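Local coordinates for 1-carboxybiuret hydrolase subunit AtzE (Pseudomonas sp., PDB 6C62), which hydrolyses 1-carboxybiuret to urea-1,3-dicarboxylate and ammonia in the bacterial breakdown of atrazine, at residues 35-40 with 155-160; 44-49 with 113-118. All coordinates share one frame; numbering follows the deposited sequence.

Contact 1 of 2, residues 35-40 with 155-160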
ATOM      1  N   ILE A  35      -2.256  39.831  10.802  1.00 15.11           N
ATOM      2  CA  ILE A  35      -2.454  38.717   9.839  1.00 13.31           C
ATOM      3  C   ILE A  35      -2.177  37.382  10.540  1.00 12.50           C
ATOM      4  O   ILE A  35      -2.881  36.398  10.302  1.00 10.75           O
ATOM      5  CB  ILE A  35      -1.559  38.892   8.618  1.00 14.15           C
ATOM      6  CG1 ILE A  35      -1.872  40.231   7.875  1.00 14.57           C
ATOM      7  CG2 ILE A  35      -1.681  37.703   7.661  1.00 13.99           C
ATOM      8  CD1 ILE A  35      -3.322  40.435   7.579  1.00 14.78           C
ATOM      9  N   ASN A  36      -1.164  37.350  11.404  1.00 12.65           N
ATOM     10  CA  ASN A  36      -0.765  36.163  12.153  1.00 12.79           C
ATOM     11  C   ASN A  36      -0.437  34.967  11.212  1.00 12.83           C
ATOM     12  O   ASN A  36      -0.894  33.872  11.414  1.00 13.19           O
ATOM     13  CB  ASN A  36      -1.839  35.780  13.185  1.00 14.23           C
ATOM     14  CG  ASN A  36      -1.355  34.745  14.177  1.00 15.62           C
ATOM     15  OD1 ASN A  36      -0.286  34.890  14.717  1.00 18.21           O
ATOM     16  ND2 ASN A  36      -2.183  33.726  14.476  1.00 15.08           N
ATOM     17  N   ALA A  37       0.335  35.239  10.174  1.00 12.63           N
ATOM     18  CA  ALA A  37       0.822  34.203   9.255  1.00 12.89           C
ATOM     19  C   ALA A  37       2.071  33.529   9.783  1.00 11.98           C
ATOM     20  O   ALA A  37       2.235  32.342   9.513  1.00 13.32           O
ATOM     21  CB  ALA A  37       1.094  34.781   7.891  1.00 12.52           C
ATOM     22  N   PHE A  38       2.931  34.207  10.535  1.00 11.80           N
ATOM     23  CA  PHE A  38       4.186  33.622  11.001  1.00 12.00           C
ATOM     24  C   PHE A  38       4.137  33.037  12.406  1.00 14.56           C
ATOM     25  O   PHE A  38       3.599  33.652  13.303  1.00 16.25           O
ATOM     26  CB  PHE A  38       5.325  34.645  10.973  1.00 12.94           C
ATOM     27  CG  PHE A  38       5.924  34.849   9.618  1.00 12.36           C
ATOM     28  CD1 PHE A  38       5.267  35.603   8.670  1.00 11.94           C
ATOM     29  CD2 PHE A  38       7.145  34.277   9.305  1.00 12.47           C
ATOM     30  CE1 PHE A  38       5.812  35.814   7.403  1.00 13.17           C
ATOM     31  CE2 PHE A  38       7.712  34.461   8.064  1.00 13.69           C
ATOM     32  CZ  PHE A  38       7.030  35.239   7.085  1.00 13.61           C
ATOM     33  N   THR A  39       4.725  31.879  12.642  1.00 13.16           N
ATOM     34  CA  THR A  39       4.910  31.355  13.974  1.00 14.46           C
ATOM     35  C   THR A  39       6.338  31.434  14.415  1.00 18.63           C
ATOM     36  O   THR A  39       6.607  31.187  15.620  1.00 20.44           O
ATOM     37  CB  THR A  39       4.476  29.872  14.103  1.00 15.08           C
ATOM     38  OG1 THR A  39       5.094  29.039  13.088  1.00 14.31           O
ATOM     39  CG2 THR A  39       2.962  29.769  13.954  1.00 15.25           C
ATOM     40  N   CYS A  40       7.272  31.665  13.488  1.00 17.12           N
ATOM     41  CA  CYS A  40       8.646  31.813  13.859  1.00 20.42           C
ATOM     42  C   CYS A  40       9.419  32.596  12.821  1.00 18.66           C
ATOM     43  O   CYS A  40       9.159  32.445  11.638  1.00 17.64           O
ATOM     44  CB  CYS A  40       9.168  30.445  14.180  1.00 24.09           C
ATOM     45  SG  CYS A  40      10.258  29.751  13.040  1.00 31.45           S
ATOM     46  N   GLY A 155      -0.625  31.097   2.320  1.00 10.82           N
ATOM     47  CA  GLY A 155      -1.401  31.981   1.439  1.00 11.16           C
ATOM     48  C   GLY A 155      -1.405  33.443   1.925  1.00 11.52           C
ATOM     49  O   GLY A 155      -1.251  34.367   1.134  1.00 12.00           O
ATOM     50  N   ALA A 156      -1.595  33.637   3.215  1.00 12.25           N
ATOM     51  CA  ALA A 156      -1.697  34.997   3.776  1.00 12.67           C
ATOM     52  C   ALA A 156      -0.402  35.746   3.671  1.00 12.49           C
ATOM     53  O   ALA A 156      -0.423  36.922   3.369  1.00 14.59           O
ATOM     54  CB  ALA A 156      -2.164  34.977   5.215  1.00 11.26           C
ATOM     55  N   ALA A 157       0.720  35.084   3.903  1.00 12.76           N
ATOM     56  CA  ALA A 157       2.002  35.794   3.809  1.00 13.20           C
ATOM     57  C   ALA A 157       2.218  36.380   2.429  1.00 13.41           C
ATOM     58  O   ALA A 157       2.820  37.481   2.323  1.00 15.14           O
ATOM     59  CB  ALA A 157       3.185  34.906   4.186  1.00 13.05           C
ATOM     60  N   ILE A 158       1.747  35.691   1.388  1.00 12.50           N
ATOM     61  CA  ILE A 158       1.921  36.192   0.033  1.00 13.04           C
ATOM     62  C   ILE A 158       0.923  37.331  -0.247  1.00 13.78           C
ATOM     63  O   ILE A 158       1.339  38.376  -0.726  1.00 11.82           O
ATOM     64  CB  ILE A 158       1.787  35.109  -1.024  1.00 14.86           C
ATOM     65  CG1 ILE A 158       2.901  34.062  -0.768  1.00 16.19           C
ATOM     66  CG2 ILE A 158       1.884  35.694  -2.418  1.00 13.76           C
ATOM     67  CD1 ILE A 158       2.586  32.823  -1.421  1.00 17.33           C
ATOM     68  N   ALA A 159      -0.336  37.188   0.175  1.00 11.90           N
ATOM     69  CA  ALA A 159      -1.336  38.187  -0.128  1.00 11.85           C
ATOM     70  C   ALA A 159      -1.076  39.479   0.675  1.00 13.00           C
ATOM     71  O   ALA A 159      -1.415  40.529   0.231  1.00 14.45           O
ATOM     72  CB  ALA A 159      -2.707  37.685   0.143  1.00 11.97           C
ATOM     73  N   ALA A 160      -0.449  39.385   1.819  1.00 12.97           N
ATOM     74  CA  ALA A 160      -0.084  40.552   2.626  1.00 14.15           C
ATOM     75  C   ALA A 160       1.204  41.206   2.146  1.00 14.77           C
ATOM     76  O   ALA A 160       1.617  42.177   2.773  1.00 15.72           O
ATOM     77  CB  ALA A 160       0.100  40.122   4.082  1.00 12.90           C
TER
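I35 straddles the last turn of helix 152-159 and the residue just after it, its CG2 on A156 and its CG1 towards A160. CG2, anti to the backbone N because chi1 is -60° for CG1, presses on CB of A156 at 3.7 Å. CG1 lies beside the backbone N instead and reaches further along the chain, where it meets CB of A160 at 4.3 Å. The next bump is a single methyl: CB of A37 drops into the shallow hollow between A156 and A157. It stands 4.2 Å from CB of A156 and 4.3 Å from CB of A157, and comes nearer still, 4.0 Å, to the backbone N of A157. A156 and A157 on the helix, and A160 just past its end, present nothing larger than a methyl, which lets the loop backbone come close; the CA atoms of A37 and A157 are 5.8 Å apart. The helix follows directly on the glycine- and serine-rich loop of the amidase signature fold, which carries S150, a charge-relay residue by similarity. Past A37 the chain enters edge strand 38-41, and F38 bends its ring back to the helix: CB does not aim at it, but CE1 ends 4.3 Å from CB of A157, approaching obliquely. The in-plane edge of the same ring meets the carbonyl O of C40. N36, the first residue past helix 17-35, has a positive phi (57°), and the carboxylate of D32 accepts the backbone N-H groups of A37 and F38, one on each oxygen.

Contact 2 of 2, residues 44-49 with 113-118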
ATOM      1  N   GLU A  44      18.253  35.856  12.098  1.00 16.66           N
ATOM      2  CA  GLU A  44      19.677  35.678  11.996  1.00 19.63           C
ATOM      3  C   GLU A  44      20.062  34.836  10.745  1.00 17.68           C
ATOM      4  O   GLU A  44      20.982  35.186  10.010  1.00 15.83           O
ATOM      5  CB  GLU A  44      20.213  35.003  13.280  1.00 22.72           C
ATOM      6  CG  GLU A  44      21.730  34.967  13.361  1.00 30.62           C
ATOM      7  CD  GLU A  44      22.312  34.269  14.610  1.00 36.92           C
ATOM      8  OE1 GLU A  44      21.601  34.189  15.626  1.00 43.19           O
ATOM      9  OE2 GLU A  44      23.476  33.799  14.561  1.00 43.91           O
ATOM     10  N   ARG A  45      19.353  33.745  10.521  1.00 15.14           N
ATOM     11  CA  ARG A  45      19.550  32.959   9.324  1.00 15.63           C
ATOM     12  C   ARG A  45      19.271  33.746   8.043  1.00 14.01           C
ATOM     13  O   ARG A  45      20.030  33.663   7.092  1.00 16.52           O
ATOM     14  CB  ARG A  45      18.694  31.707   9.354  1.00 15.86           C
ATOM     15  CG  ARG A  45      18.899  30.837   8.149  1.00 17.94           C
ATOM     16  CD  ARG A  45      17.916  29.709   8.169  1.00 18.45           C
ATOM     17  NE  ARG A  45      17.914  28.998   6.900  1.00 19.24           N
ATOM     18  CZ  ARG A  45      17.763  27.711   6.749  1.00 19.10           C
ATOM     19  NH1 ARG A  45      17.561  26.904   7.783  1.00 18.19           N
ATOM     20  NH2 ARG A  45      17.806  27.239   5.514  1.00 21.47           N
ATOM     21  N   ALA A  46      18.172  34.466   7.988  1.00 14.02           N
ATOM     22  CA  ALA A  46      17.838  35.242   6.830  1.00 13.53           C
ATOM     23  C   ALA A  46      18.932  36.238   6.492  1.00 13.87           C
ATOM     24  O   ALA A  46      19.282  36.406   5.332  1.00 13.35           O
ATOM     25  CB  ALA A  46      16.557  35.985   7.065  1.00 13.96           C
ATOM     26  N   ARG A  47      19.412  36.943   7.511  1.00 14.26           N
ATOM     27  CA  ARG A  47      20.407  37.961   7.276  1.00 14.29           C
ATOM     28  C   ARG A  47      21.727  37.344   6.784  1.00 13.23           C
ATOM     29  O   ARG A  47      22.349  37.937   5.902  1.00 13.42           O
ATOM     30  CB  ARG A  47      20.657  38.828   8.520  1.00 14.33           C
ATOM     31  CG  ARG A  47      19.487  39.728   8.788  1.00 16.43           C
ATOM     32  CD  ARG A  47      19.506  40.374  10.170  1.00 18.37           C
ATOM     33  NE  ARG A  47      18.559  41.478  10.245  1.00 20.71           N
ATOM     34  CZ  ARG A  47      18.045  41.965  11.368  1.00 25.74           C
ATOM     35  NH1 ARG A  47      18.385  41.455  12.551  1.00 29.31           N
ATOM     36  NH2 ARG A  47      17.190  42.958  11.308  1.00 25.85           N
ATOM     37  N   ALA A  48      22.114  36.195   7.337  1.00 12.56           N
ATOM     38  CA  ALA A  48      23.360  35.534   6.903  1.00 13.89           C
ATOM     39  C   ALA A  48      23.211  34.992   5.486  1.00 14.36           C
ATOM     40  O   ALA A  48      24.178  35.075   4.707  1.00 16.08           O
ATOM     41  CB  ALA A  48      23.757  34.413   7.824  1.00 13.58           C
ATOM     42  N   GLU A  49      22.033  34.466   5.120  1.00 14.14           N
ATOM     43  CA  GLU A  49      21.804  34.004   3.750  1.00 14.97           C
ATOM     44  C   GLU A  49      21.870  35.122   2.715  1.00 15.44           C
ATOM     45  O   GLU A  49      22.492  34.961   1.629  1.00 13.12           O
ATOM     46  CB  GLU A  49      20.509  33.189   3.604  1.00 16.27           C
ATOM     47  CG  GLU A  49      20.606  31.772   4.201  1.00 18.43           C
ATOM     48  CD  GLU A  49      19.251  30.991   4.255  1.00 21.77           C
ATOM     49  OE1 GLU A  49      18.150  31.589   4.112  1.00 23.91           O
ATOM     50  OE2 GLU A  49      19.259  29.754   4.509  1.00 26.76           O
ATOM     51  N   VAL A 113      16.214  32.905   0.370  1.00 11.52           N
ATOM     52  CA  VAL A 113      16.469  33.364   1.737  1.00 11.66           C
ATOM     53  C   VAL A 113      15.272  33.116   2.645  1.00 11.92           C
ATOM     54  O   VAL A 113      14.166  33.712   2.459  1.00 12.63           O
ATOM     55  CB  VAL A 113      16.785  34.885   1.713  1.00 11.58           C
ATOM     56  CG1 VAL A 113      16.922  35.445   3.115  1.00 12.50           C
ATOM     57  CG2 VAL A 113      18.075  35.123   0.922  1.00 11.86           C
ATOM     58  N   LEU A 114      15.481  32.299   3.682  1.00 11.54           N
ATOM     59  CA  LEU A 114      14.389  31.830   4.506  1.00 12.18           C
ATOM     60  C   LEU A 114      14.077  32.792   5.641  1.00 13.48           C
ATOM     61  O   LEU A 114      14.954  33.068   6.473  1.00 13.73           O
ATOM     62  CB  LEU A 114      14.719  30.439   5.087  1.00 12.88           C
ATOM     63  CG  LEU A 114      13.691  29.878   6.076  1.00 12.67           C
ATOM     64  CD1 LEU A 114      12.445  29.541   5.352  1.00 12.35           C
ATOM     65  CD2 LEU A 114      14.227  28.636   6.714  1.00 14.11           C
ATOM     66  N   LEU A 115      12.827  33.235   5.708  1.00 13.07           N
ATOM     67  CA  LEU A 115      12.380  34.170   6.715  1.00 14.01           C
ATOM     68  C   LEU A 115      11.660  33.539   7.892  1.00 13.99           C
ATOM     69  O   LEU A 115      11.589  34.177   8.995  1.00 13.07           O
ATOM     70  CB  LEU A 115      11.485  35.232   6.092  1.00 15.51           C
ATOM     71  CG  LEU A 115      12.227  36.487   5.661  1.00 19.48           C
ATOM     72  CD1 LEU A 115      13.494  36.300   4.865  1.00 21.32           C
ATOM     73  CD2 LEU A 115      11.249  37.218   4.796  1.00 22.08           C
ATOM     74  N   GLY A 116      11.123  32.323   7.713  1.00 13.96           N
ATOM     75  CA  GLY A 116      10.677  31.568   8.870  1.00 14.27           C
ATOM     76  C   GLY A 116       9.533  30.608   8.608  1.00 14.04           C
ATOM     77  O   GLY A 116       9.356  30.137   7.464  1.00 12.39           O
ATOM     78  N   GLY A 117       8.827  30.291   9.692  1.00 12.55           N
ATOM     79  CA  GLY A 117       7.798  29.231   9.707  1.00 12.30           C
ATOM     80  C   GLY A 117       6.410  29.856   9.815  1.00 11.84           C
ATOM     81  O   GLY A 117       6.235  30.877  10.495  1.00 11.25           O
ATOM     82  N   LEU A 118       5.443  29.238   9.155  1.00 11.14           N
ATOM     83  CA  LEU A 118       4.093  29.766   8.989  1.00  9.92           C
ATOM     84  C   LEU A 118       3.002  28.932   9.647  1.00  9.80           C
ATOM     85  O   LEU A 118       3.045  27.692   9.672  1.00  9.78           O
ATOM     86  CB  LEU A 118       3.766  29.910   7.487  1.00  9.72           C
ATOM     87  CG  LEU A 118       4.756  30.740   6.706  1.00 10.01           C
ATOM     88  CD1 LEU A 118       4.417  30.635   5.245  1.00 10.24           C
ATOM     89  CD2 LEU A 118       4.753  32.199   7.140  1.00 10.69           C
TER
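R45 lies across L114, its side chain running from helix 43-58 out over the leucine. CB points at the strand, and CG, anti to the backbone N (chi1 -178°), starts a fully stretched chain. CD passes CD2 of L114 at 4.1 Å, and NE comes within 3.7 Å of that methyl. The guanidinium then lies flat over it, with CD2 3.6 Å from the plane and beneath its centre. NE gives its hydrogen to OE2 of E49 at 2.8 Å in a salt bridge, coming from above the carboxylate plane; NH2 adds a weak second bond to OE2, and NH1 pairs with D100. With an alanine here, OE2 of E49 and the carboxylate of D100 would probably each be left without their arginine mate, and L114 would lose the flat lid over CD2. Segments 44-49 and 113-118 run nearly antiparallel (172°), their axes approaching to 7.0 Å, the helix packing on the mixed sheet at the heart of the amidase signature fold. E49 bridges the two: while OE2 holds R45, OE1 accepts the backbone N-H of L114 at 2.8 Å, almost straight (173°) and nearly in line with the C-O bond. A46 fits closely between neighbours, its CB 3.4 Å from the carbonyl O of L114 and 3.8 Å from CD1 of L115. V113 covers the backbone of A46 with CG1 and reaches CB of E49 with CG2.

From the N terminus the chain leaves helix 17-35, runs through strand 38-41 and turns straight into helix 43-58, so the first segments of the two contacts lie only three residues apart. Strand 70-74 and helix 102-109 follow before strand 113-118 returns and contact 2 closes a loop of 63 residues. The chain then goes on to helix 152-159, where contact 1 closes a longer loop of 114 residues with the first one wholly inside it. The two meet in the sheet: strands 38-41 and 113-118 are antiparallel neighbours, and T39 and C40 both face G117 in a classic beta bulge. Contact 1 thus ties the sheet's edge to helix 152-159, contact 2 its second strand to helix 43-58.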